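Local coordinates for acyl-coenzyme A oxidase acox-1.1 (Caenorhabditis elegans, PDB 5K3H), which catalyses the first step of peroxisomal beta-oxidation, using FAD and oxygen to desaturate fatty acyl-CoAs to 2-enoyl-CoAs and releasing hydrogen peroxide, at residues B[234-239]-B[251-256]. Numbering follows the deposited sequence.
Sequences ITIGDI and GFLGFN
Phe252 lays its ring across the backbone of Gly237, its hydrogen-bonded partner on the neighbouring antiparallel strand. Gly237 CA makes a CH-pi contact 3.9 Å from the Phe252 ring centroid, and a beta carbon on Gly237 would run into the ring, so glycine suits this place beneath the ring as it lies. With CG wedged between the backbone N and the carbonyl carbon (chi1 60°), the ring folds over the other strand; Thr235 CG2 and Ile239 CG2 close in at its edge. Phe252 and Gly237 are also joined by two backbone hydrogen bonds, Phe252 N to Gly237 O (2.9 Å) and the longer Gly237 N to Phe252 O (3.2 Å). Thr235 and Gly254 form the next such pair: Thr235 N reaches Gly254 O nearly straight (174°), and Gly254 N meets Thr235 O in the carbonyl plane. On the opposite face, Ile234 CG2 meets Leu253 CD1 at 3.9 Å, while Ile234 CD1 approaches Phe255 CD1 at 3.5 Å, an apolar cluster of two branched chains and a ring. An alanine in place of Phe252 would probably uncover the Gly237 backbone and leave Phe641 of the second subunit without its edge-to-face partner. Strand 251-255 also pairs with strand 187-188, making it the middle strand of a small antiparallel sheet. Backbone bonds thus set the register, while the Phe252 side meets the second subunit and, on the other, Leu253 lies near the FAD-binding Ala150.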
loop_
_atom_site.group_PDB
_atom_site.type_symbol
_atom_site.label_atom_id
_atom_site.label_comp_id
_atom_site.label_asym_id
_atom_site.label_seq_id
_atom_site.Cartn_x
_atom_site.Cartn_y
_atom_site.Cartn_z
ATOM N N ILE B 234 -28.441 -20.890 -14.482
ATOM C CA ILE B 234 -27.358 -20.395 -13.638
ATOM C C ILE B 234 -26.226 -19.893 -14.524
ATOM O O ILE B 234 -25.610 -20.681 -15.255
ATOM C CB ILE B 234 -26.851 -21.487 -12.692
ATOM C CG1 ILE B 234 -27.975 -21.883 -11.732
ATOM C CG2 ILE B 234 -25.588 -21.049 -11.987
ATOM C CD1 ILE B 234 -28.368 -20.812 -10.761
ATOM N N THR B 235 -25.905 -18.598 -14.391
ATOM C CA THR B 235 -24.708 -17.977 -14.962
ATOM C C THR B 235 -23.722 -17.749 -13.822
ATOM O O THR B 235 -24.026 -17.031 -12.867
ATOM C CB THR B 235 -25.033 -16.646 -15.634
ATOM O OG1 THR B 235 -26.037 -16.848 -16.644
ATOM C CG2 THR B 235 -23.788 -16.079 -16.288
ATOM N N ILE B 236 -22.544 -18.347 -13.929
ATOM C CA ILE B 236 -21.617 -18.434 -12.816
ATOM C C ILE B 236 -20.221 -18.471 -13.398
ATOM O O ILE B 236 -20.018 -18.977 -14.507
ATOM C CB ILE B 236 -21.915 -19.675 -11.944
ATOM C CG1 ILE B 236 -21.126 -19.647 -10.636
ATOM C CG2 ILE B 236 -21.704 -20.988 -12.737
ATOM C CD1 ILE B 236 -21.729 -20.558 -9.594
ATOM N N GLY B 237 -19.274 -17.858 -12.703
ATOM C CA GLY B 237 -17.908 -17.870 -13.191
ATOM C C GLY B 237 -17.031 -17.034 -12.295
ATOM O O GLY B 237 -17.499 -16.398 -11.348
ATOM N N ASP B 238 -15.740 -17.049 -12.622
ATOM C CA ASP B 238 -14.738 -16.326 -11.860
ATOM C C ASP B 238 -14.676 -14.883 -12.336
ATOM O O ASP B 238 -14.773 -14.620 -13.535
ATOM C CB ASP B 238 -13.373 -16.988 -12.028
ATOM C CG ASP B 238 -12.317 -16.362 -11.156
ATOM O OD1 ASP B 238 -12.371 -16.607 -9.932
ATOM O OD2 ASP B 238 -11.443 -15.631 -11.684
ATOM N N ILE B 239 -14.480 -13.945 -11.399
ATOM C CA ILE B 239 -14.479 -12.525 -11.753
ATOM C C ILE B 239 -13.115 -12.014 -12.210
ATOM O O ILE B 239 -13.003 -10.837 -12.570
ATOM C CB ILE B 239 -15.008 -11.637 -10.602
ATOM C CG1 ILE B 239 -14.101 -11.694 -9.367
ATOM C CG2 ILE B 239 -16.439 -11.996 -10.253
ATOM C CD1 ILE B 239 -14.435 -10.651 -8.283
ATOM N N GLY B 251 -16.452 -14.933 -7.465
ATOM C CA GLY B 251 -17.315 -15.228 -8.586
ATOM C C GLY B 251 -18.452 -14.250 -8.813
ATOM O O GLY B 251 -18.845 -13.493 -7.932
ATOM N N PHE B 252 -19.008 -14.333 -10.020
ATOM C CA PHE B 252 -20.296 -13.745 -10.368
ATOM C C PHE B 252 -21.357 -14.833 -10.504
ATOM O O PHE B 252 -21.049 -16.005 -10.738
ATOM C CB PHE B 252 -20.230 -12.932 -11.674
ATOM C CG PHE B 252 -19.803 -13.723 -12.890
ATOM C CD1 PHE B 252 -20.718 -14.475 -13.614
ATOM C CD2 PHE B 252 -18.486 -13.670 -13.344
ATOM C CE1 PHE B 252 -20.318 -15.185 -14.754
ATOM C CE2 PHE B 252 -18.087 -14.383 -14.480
ATOM C CZ PHE B 252 -19.002 -15.133 -15.181
ATOM N N LEU B 253 -22.622 -14.424 -10.351
ATOM C CA LEU B 253 -23.748 -15.345 -10.358
ATOM C C LEU B 253 -25.009 -14.631 -10.802
ATOM O O LEU B 253 -25.408 -13.635 -10.181
ATOM C CB LEU B 253 -23.975 -15.951 -8.971
ATOM C CG LEU B 253 -25.227 -16.792 -8.697
ATOM C CD1 LEU B 253 -25.275 -18.047 -9.565
ATOM C CD2 LEU B 253 -25.303 -17.146 -7.217
ATOM N N GLY B 254 -25.657 -15.177 -11.830
ATOM C CA GLY B 254 -26.934 -14.669 -12.286
ATOM C C GLY B 254 -27.943 -15.790 -12.426
ATOM O O GLY B 254 -27.596 -16.935 -12.708
ATOM N N PHE B 255 -29.205 -15.449 -12.192
ATOM C CA PHE B 255 -30.321 -16.384 -12.276
ATOM C C PHE B 255 -31.259 -15.941 -13.389
ATOM O O PHE B 255 -31.603 -14.750 -13.481
ATOM C CB PHE B 255 -31.111 -16.430 -10.978
ATOM C CG PHE B 255 -30.276 -16.681 -9.771
ATOM C CD1 PHE B 255 -29.877 -17.976 -9.443
ATOM C CD2 PHE B 255 -29.892 -15.620 -8.954
ATOM C CE1 PHE B 255 -29.103 -18.220 -8.323
ATOM C CE2 PHE B 255 -29.113 -15.844 -7.825
ATOM C CZ PHE B 255 -28.717 -17.146 -7.504
ATOM N N ASN B 256 -31.691 -16.899 -14.211
ATOM C CA ASN B 256 -32.739 -16.679 -15.220
ATOM C C ASN B 256 -33.977 -17.448 -14.768
ATOM O O ASN B 256 -34.162 -18.612 -15.122
ATOM C CB ASN B 256 -32.271 -17.129 -16.608
ATOM C CG ASN B 256 -33.267 -16.784 -17.709
ATOM O OD1 ASN B 256 -34.193 -15.984 -17.507
ATOM N ND2 ASN B 256 -33.041 -17.346 -18.915
HETATM O O HOH W 1 -28.897 -17.532 -15.879
#